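Local coordinates for 177aa long conserved hypothetical protein (ST1454) (Sulfolobus tokodaii, PDB 1WOZ) that is probably a PduO-type ATP–cob(I)alamin adenosyltransferase, a trimeric helix-bundle enzyme expected to attach the adenosyl group of ATP to the cobalt of a corrinoid, at residues Gly29-Leu34 with Val144-Leu149; Glu48-Asp53 with Ala157-Lys162. All blocks are in the same frame, centred on the assembly; numbering follows the deposited sequence.

Contact 1 (Gly29-Leu34 with Val144-Leu149)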
loop_
_atom_site.group_PDB
_atom_site.type_symbol
_atom_site.label_atom_id
_atom_site.label_comp_id
_atom_site.label_asym_id
_atom_site.label_seq_id
_atom_site.Cartn_x
_atom_site.Cartn_y
_atom_site.Cartn_z
ATOM N N GLY A 29 -9.171 8.088 -7.165
ATOM C CA GLY A 29 -8.160 7.970 -6.117
ATOM C C GLY A 29 -7.472 6.607 -6.184
ATOM O O GLY A 29 -6.238 6.507 -6.027
ATOM N N ASP A 30 -8.252 5.549 -6.410
ATOM C CA ASP A 30 -7.670 4.199 -6.512
ATOM C C ASP A 30 -6.736 4.097 -7.726
ATOM O O ASP A 30 -5.673 3.476 -7.652
ATOM C CB ASP A 30 -8.770 3.130 -6.621
ATOM C CG ASP A 30 -9.555 2.980 -5.341
ATOM O OD1 ASP A 30 -9.087 3.455 -4.286
ATOM O OD2 ASP A 30 -10.644 2.379 -5.380
ATOM N N LEU A 31 -7.123 4.728 -8.834
ATOM C CA LEU A 31 -6.294 4.710 -10.033
ATOM C C LEU A 31 -4.964 5.391 -9.752
ATOM O O LEU A 31 -3.917 4.929 -10.192
ATOM C CB LEU A 31 -7.011 5.410 -11.199
ATOM C CG LEU A 31 -8.161 4.544 -11.712
ATOM C CD1 LEU A 31 -9.037 5.365 -12.640
ATOM C CD2 LEU A 31 -7.612 3.301 -12.432
ATOM N N ASP A 32 -5.009 6.503 -9.022
ATOM C CA ASP A 32 -3.781 7.228 -8.675
ATOM C C ASP A 32 -2.877 6.365 -7.762
ATOM O O ASP A 32 -1.653 6.314 -7.943
ATOM C CB ASP A 32 -4.146 8.559 -7.989
ATOM C CG ASP A 32 -2.921 9.339 -7.510
ATOM O OD1 ASP A 32 -1.919 9.423 -8.243
ATOM O OD2 ASP A 32 -2.969 9.887 -6.394
ATOM N N GLU A 33 -3.475 5.694 -6.781
ATOM C CA GLU A 33 -2.682 4.846 -5.895
ATOM C C GLU A 33 -2.004 3.755 -6.732
ATOM O O GLU A 33 -0.811 3.494 -6.595
ATOM C CB GLU A 33 -3.567 4.236 -4.789
ATOM C CG GLU A 33 -2.738 3.408 -3.793
ATOM C CD GLU A 33 -3.537 2.835 -2.621
ATOM O OE1 GLU A 33 -4.729 3.153 -2.474
ATOM O OE2 GLU A 33 -2.951 2.066 -1.824
ATOM N N LEU A 34 -2.758 3.110 -7.614
ATOM C CA LEU A 34 -2.159 2.090 -8.480
ATOM C C LEU A 34 -1.045 2.708 -9.350
ATOM O O LEU A 34 0.057 2.161 -9.465
ATOM C CB LEU A 34 -3.235 1.458 -9.379
ATOM C CG LEU A 34 -2.724 0.554 -10.523
ATOM C CD1 LEU A 34 -1.943 -0.646 -9.958
ATOM C CD2 LEU A 34 -3.926 0.034 -11.342
ATOM N N VAL A 144 -12.092 -4.599 -17.677
ATOM C CA VAL A 144 -11.329 -5.592 -18.430
ATOM C C VAL A 144 -9.846 -5.212 -18.483
ATOM O O VAL A 144 -8.961 -6.077 -18.309
ATOM C CB VAL A 144 -11.842 -5.742 -19.870
ATOM C CG1 VAL A 144 -11.057 -6.844 -20.591
ATOM C CG2 VAL A 144 -13.344 -6.079 -19.836
ATOM N N TYR A 145 -9.570 -3.926 -18.701
ATOM C CA TYR A 145 -8.191 -3.458 -18.770
ATOM C C TYR A 145 -7.478 -3.778 -17.438
ATOM O O TYR A 145 -6.369 -4.340 -17.431
ATOM C CB TYR A 145 -8.149 -1.939 -19.023
ATOM C CG TYR A 145 -6.757 -1.377 -19.209
ATOM C CD1 TYR A 145 -6.207 -1.221 -20.483
ATOM C CD2 TYR A 145 -5.978 -1.009 -18.109
ATOM C CE1 TYR A 145 -4.927 -0.715 -20.655
ATOM C CE2 TYR A 145 -4.698 -0.501 -18.269
ATOM C CZ TYR A 145 -4.175 -0.353 -19.534
ATOM O OH TYR A 145 -2.911 0.151 -19.703
ATOM N N LEU A 146 -8.129 -3.429 -16.333
ATOM C CA LEU A 146 -7.575 -3.655 -14.998
ATOM C C LEU A 146 -7.306 -5.141 -14.743
ATOM O O LEU A 146 -6.283 -5.493 -14.149
ATOM C CB LEU A 146 -8.523 -3.086 -13.941
ATOM C CG LEU A 146 -8.559 -1.544 -13.876
ATOM C CD1 LEU A 146 -9.649 -1.125 -12.917
ATOM C CD2 LEU A 146 -7.174 -0.968 -13.434
ATOM N N ASN A 147 -8.218 -6.003 -15.196
ATOM C CA ASN A 147 -8.060 -7.454 -15.042
ATOM C C ASN A 147 -6.832 -7.943 -15.812
ATOM O O ASN A 147 -6.021 -8.718 -15.277
ATOM C CB ASN A 147 -9.345 -8.165 -15.507
ATOM C CG ASN A 147 -9.254 -9.705 -15.427
ATOM O OD1 ASN A 147 -8.816 -10.359 -16.370
ATOM N ND2 ASN A 147 -9.676 -10.270 -14.300
ATOM N N ARG A 148 -6.665 -7.486 -17.050
ATOM C CA ARG A 148 -5.521 -7.888 -17.876
ATOM C C ARG A 148 -4.224 -7.333 -17.319
ATOM O O ARG A 148 -3.164 -7.942 -17.472
ATOM C CB ARG A 148 -5.641 -7.348 -19.306
ATOM C CG ARG A 148 -6.491 -8.139 -20.305
ATOM C CD ARG A 148 -7.268 -9.291 -19.735
ATOM N NE ARG A 148 -8.181 -9.809 -20.755
ATOM C CZ ARG A 148 -9.401 -10.252 -20.504
ATOM N NH1 ARG A 148 -9.857 -10.260 -19.270
ATOM N NH2 ARG A 148 -10.186 -10.648 -21.497
ATOM N N LEU A 149 -4.298 -6.146 -16.717
ATOM C CA LEU A 149 -3.091 -5.546 -16.171
ATOM C C LEU A 149 -2.495 -6.392 -15.055
ATOM O O LEU A 149 -1.274 -6.550 -14.979
ATOM C CB LEU A 149 -3.391 -4.135 -15.653
ATOM C CG LEU A 149 -2.258 -3.416 -14.923
ATOM C CD1 LEU A 149 -1.063 -3.259 -15.814
ATOM C CD2 LEU A 149 -2.779 -2.021 -14.489
#

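Contact 2 (Glu48-Asp53 with Ala157-Lys162)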
loop_
_atom_site.group_PDB
_atom_site.type_symbol
_atom_site.label_atom_id
_atom_site.label_comp_id
_atom_site.label_asym_id
_atom_site.label_seq_id
_atom_site.Cartn_x
_atom_site.Cartn_y
_atom_site.Cartn_z
ATOM N N GLU A 48 14.855 -2.301 -19.508
ATOM C CA GLU A 48 14.185 -1.320 -20.355
ATOM C C GLU A 48 12.877 -1.762 -20.955
ATOM O O GLU A 48 11.992 -0.923 -21.161
ATOM C CB GLU A 48 15.119 -0.857 -21.482
ATOM C CG GLU A 48 16.352 -0.135 -21.009
ATOM C CD GLU A 48 16.046 1.143 -20.275
ATOM O OE1 GLU A 48 15.107 1.890 -20.669
ATOM O OE2 GLU A 48 16.763 1.409 -19.298
ATOM N N ASP A 49 12.731 -3.054 -21.247
ATOM C CA ASP A 49 11.480 -3.506 -21.818
ATOM C C ASP A 49 10.336 -3.348 -20.849
ATOM O O ASP A 49 9.242 -2.919 -21.241
ATOM C CB ASP A 49 11.556 -4.960 -22.342
ATOM C CG ASP A 49 12.058 -5.982 -21.300
ATOM O OD1 ASP A 49 12.518 -5.619 -20.188
ATOM O OD2 ASP A 49 12.001 -7.183 -21.635
HETATM N N MSE A 50 10.576 -3.686 -19.583
HETATM C CA MSE A 50 9.530 -3.546 -18.579
HETATM C C MSE A 50 9.237 -2.085 -18.260
HETATM O O MSE A 50 8.086 -1.716 -18.055
HETATM C CB MSE A 50 9.909 -4.270 -17.285
HETATM C CG MSE A 50 9.765 -5.764 -17.381
HETATM SE SE MSE A 50 10.027 -6.580 -15.628
HETATM C CE MSE A 50 10.710 -8.314 -16.231
ATOM N N LYS A 51 10.277 -1.261 -18.191
ATOM C CA LYS A 51 10.079 0.157 -17.909
ATOM C C LYS A 51 9.194 0.759 -19.001
ATOM O O LYS A 51 8.254 1.493 -18.703
ATOM C CB LYS A 51 11.411 0.919 -17.887
ATOM C CG LYS A 51 12.358 0.619 -16.722
ATOM C CD LYS A 51 13.618 1.510 -16.871
ATOM C CE LYS A 51 14.636 1.354 -15.736
ATOM N NZ LYS A 51 14.175 1.921 -14.411
ATOM N N LYS A 52 9.494 0.436 -20.258
ATOM C CA LYS A 52 8.708 0.955 -21.388
ATOM C C LYS A 52 7.237 0.547 -21.292
ATOM O O LYS A 52 6.330 1.390 -21.450
ATOM C CB LYS A 52 9.305 0.460 -22.717
ATOM C CG LYS A 52 8.442 0.710 -23.961
ATOM C CD LYS A 52 9.079 0.035 -25.187
ATOM C CE LYS A 52 8.234 0.183 -26.455
ATOM N NZ LYS A 52 8.175 1.598 -26.923
ATOM N N ASP A 53 6.987 -0.733 -21.026
ATOM C CA ASP A 53 5.612 -1.210 -20.913
ATOM C C ASP A 53 4.857 -0.539 -19.767
ATOM O O ASP A 53 3.708 -0.109 -19.934
ATOM C CB ASP A 53 5.577 -2.735 -20.710
ATOM C CG ASP A 53 5.977 -3.501 -21.974
ATOM O OD1 ASP A 53 5.855 -2.914 -23.076
ATOM O OD2 ASP A 53 6.395 -4.666 -21.860
ATOM N N ALA A 157 6.638 -10.286 -13.133
ATOM C CA ALA A 157 7.300 -10.705 -11.898
ATOM C C ALA A 157 8.016 -12.053 -12.099
ATOM O O ALA A 157 9.090 -12.279 -11.534
ATOM C CB ALA A 157 6.272 -10.801 -10.744
ATOM N N LEU A 158 7.427 -12.940 -12.903
ATOM C CA LEU A 158 8.065 -14.234 -13.198
ATOM C C LEU A 158 9.382 -14.005 -13.949
ATOM O O LEU A 158 10.407 -14.641 -13.650
ATOM C CB LEU A 158 7.161 -15.102 -14.093
ATOM C CG LEU A 158 5.763 -15.442 -13.571
ATOM C CD1 LEU A 158 5.030 -16.286 -14.613
ATOM C CD2 LEU A 158 5.873 -16.180 -12.222
ATOM N N VAL A 159 9.347 -13.117 -14.942
ATOM C CA VAL A 159 10.535 -12.825 -15.720
ATOM C C VAL A 159 11.581 -12.115 -14.859
ATOM O O VAL A 159 12.794 -12.391 -14.989
ATOM C CB VAL A 159 10.196 -11.989 -16.991
ATOM C CG1 VAL A 159 11.490 -11.492 -17.651
ATOM C CG2 VAL A 159 9.410 -12.876 -17.999
ATOM N N ALA A 160 11.130 -11.228 -13.965
ATOM C CA ALA A 160 12.062 -10.528 -13.069
ATOM C C ALA A 160 12.871 -11.532 -12.241
ATOM O O ALA A 160 14.106 -11.386 -12.084
ATOM C CB ALA A 160 11.293 -9.592 -12.115
ATOM N N ASN A 161 12.192 -12.520 -11.658
ATOM C CA ASN A 161 12.921 -13.527 -10.868
ATOM C C ASN A 161 13.864 -14.338 -11.741
ATOM O O ASN A 161 14.994 -14.593 -11.360
ATOM C CB ASN A 161 11.953 -14.463 -10.112
ATOM C CG ASN A 161 11.477 -13.844 -8.808
ATOM O OD1 ASN A 161 12.168 -12.989 -8.235
ATOM N ND2 ASN A 161 10.305 -14.257 -8.335
ATOM N N LYS A 162 13.408 -14.756 -12.915
ATOM C CA LYS A 162 14.293 -15.503 -13.816
ATOM C C LYS A 162 15.549 -14.693 -14.131
ATOM O O LYS A 162 16.675 -15.212 -14.072
ATOM C CB LYS A 162 13.579 -15.828 -15.126
ATOM C CG LYS A 162 14.448 -16.570 -16.137
ATOM C CD LYS A 162 13.620 -16.912 -17.367
ATOM C CE LYS A 162 14.468 -17.534 -18.478
ATOM N NZ LYS A 162 14.896 -18.907 -18.112
#

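Contact 1 (Gly29-Leu34 with Val144-Leu149)
L31 and L34 meet L146 and L149 in a purely apolar contact across the middle of the helix bundle, between helix 23-44 and helix 140-163. The two segments run nearly parallel, at 24°, yet their axes come no closer than 13.9 Å. That is too wide for helices packed backbone to backbone; the gap is bridged by leucine CD2 methyls. The space is shared with two other helices: I64 and L68 of helix 48-69 lie against L31, while V124 of helix 109-134 touches both L34 and L146.

L34 and L146 carry the contact. The CG of L34 stands anti to the backbone N (chi1 169°), which carries the branch across toward the other helix, and its CD2 methyl serves two partners. L149 comes to it tip to tip, CD2 of L149 lying 3.9 Å from CD2 of L34. L146 instead runs alongside in the opposite sense, and its CD2 is 4.0 Å from the same L34 methyl. L31 adds a looser touch, its CD2 4.4 Å from L146 CD2.

The polar groups are kept to other sides of these helices. Within helix 140-163, R148 NH1 donates a hydrogen bond to N147 OD1 (3.1 Å), with the donor 42° above the carbonyl plane, and R148 NE pairs with E86. On helix 23-44, D32 touches the bound propylene-glycol oligomer and forms a salt bridge with R118 of the second subunit.

Methyl-to-methyl contacts of this kind carry no directional preference: with no hydrogen bond crossing between the two segments, the attraction here rests on dispersion and on the removal of four leucines from water, and the relative position of the helices probably depends also on the helices packed around them, 48-69 and 109-134.

Contact 2 (Glu48-Asp53 with Ala157-Lys162)
M50, modelled as selenomethionine, reaches over to V159 and A160 with the single methyl at its end. Its CG lies anti to the carbonyl carbon and beside the backbone N (chi1 -76°), and beyond CG the chain is extended. The last torsion, about the CG-SE bond, is -152°, some way short of fully anti, but the side chain still spans the gap from helix 48-69 to helix 140-163. Between the two segments the nearest CA atoms, those of M50 and A160, are 9.2 Å apart.

CE is the atom that does the touching. It meets the CG1 branch of V159 at 3.6 Å, with V159 CB only slightly farther off at 3.8 Å. Of the two V159 methyls, CG1 is the one turned to meet it, and CG2 is not among the close partners. The two side chains pass at a slant rather than end on. The same CE also rests against the helix backbone, 3.7 Å from A160 N, and approaches the CB methyl of A160 at 4.3 Å.

This is the end of the helical bundle of the cobalamin adenosyltransferase family, where the first turns of helix 48-69 run roughly antiparallel to the last turns of helix 140-163. Helix 79-96 packs beside the pair, with Y92 against M50 and E95 against V159, and W47, just before helix 48-69, touches A160.

D49 precedes M50, and its carboxylate folds back on the start of the helix: OD1 accepts a weak hydrogen bond of 2.8 Å from M50 N, bent to 127° at the hydrogen. Its other oxygen, OD2, forms a salt bridge with R163 at the end of helix 140-163.

In the fold
Both contacts use helix 140-163, the shared element, and their segments alternate along the chain: helix 23-44 meets its earlier part in contact 1, and the next helix, 48-69, meets its later part in contact 2. Their centres are 19 Å apart and they do not touch. Both are buried, but contact 1 lies about 6 Å from the centre of the chain and contact 2 about 13 Å, toward one end of the bundle. Place shows in the chemistry: branched leucine methyls share the deep interior, whereas at the bundle end one long, unbranched side chain spans the gap. Contact 1 alone has neighbouring subunits at its flanks.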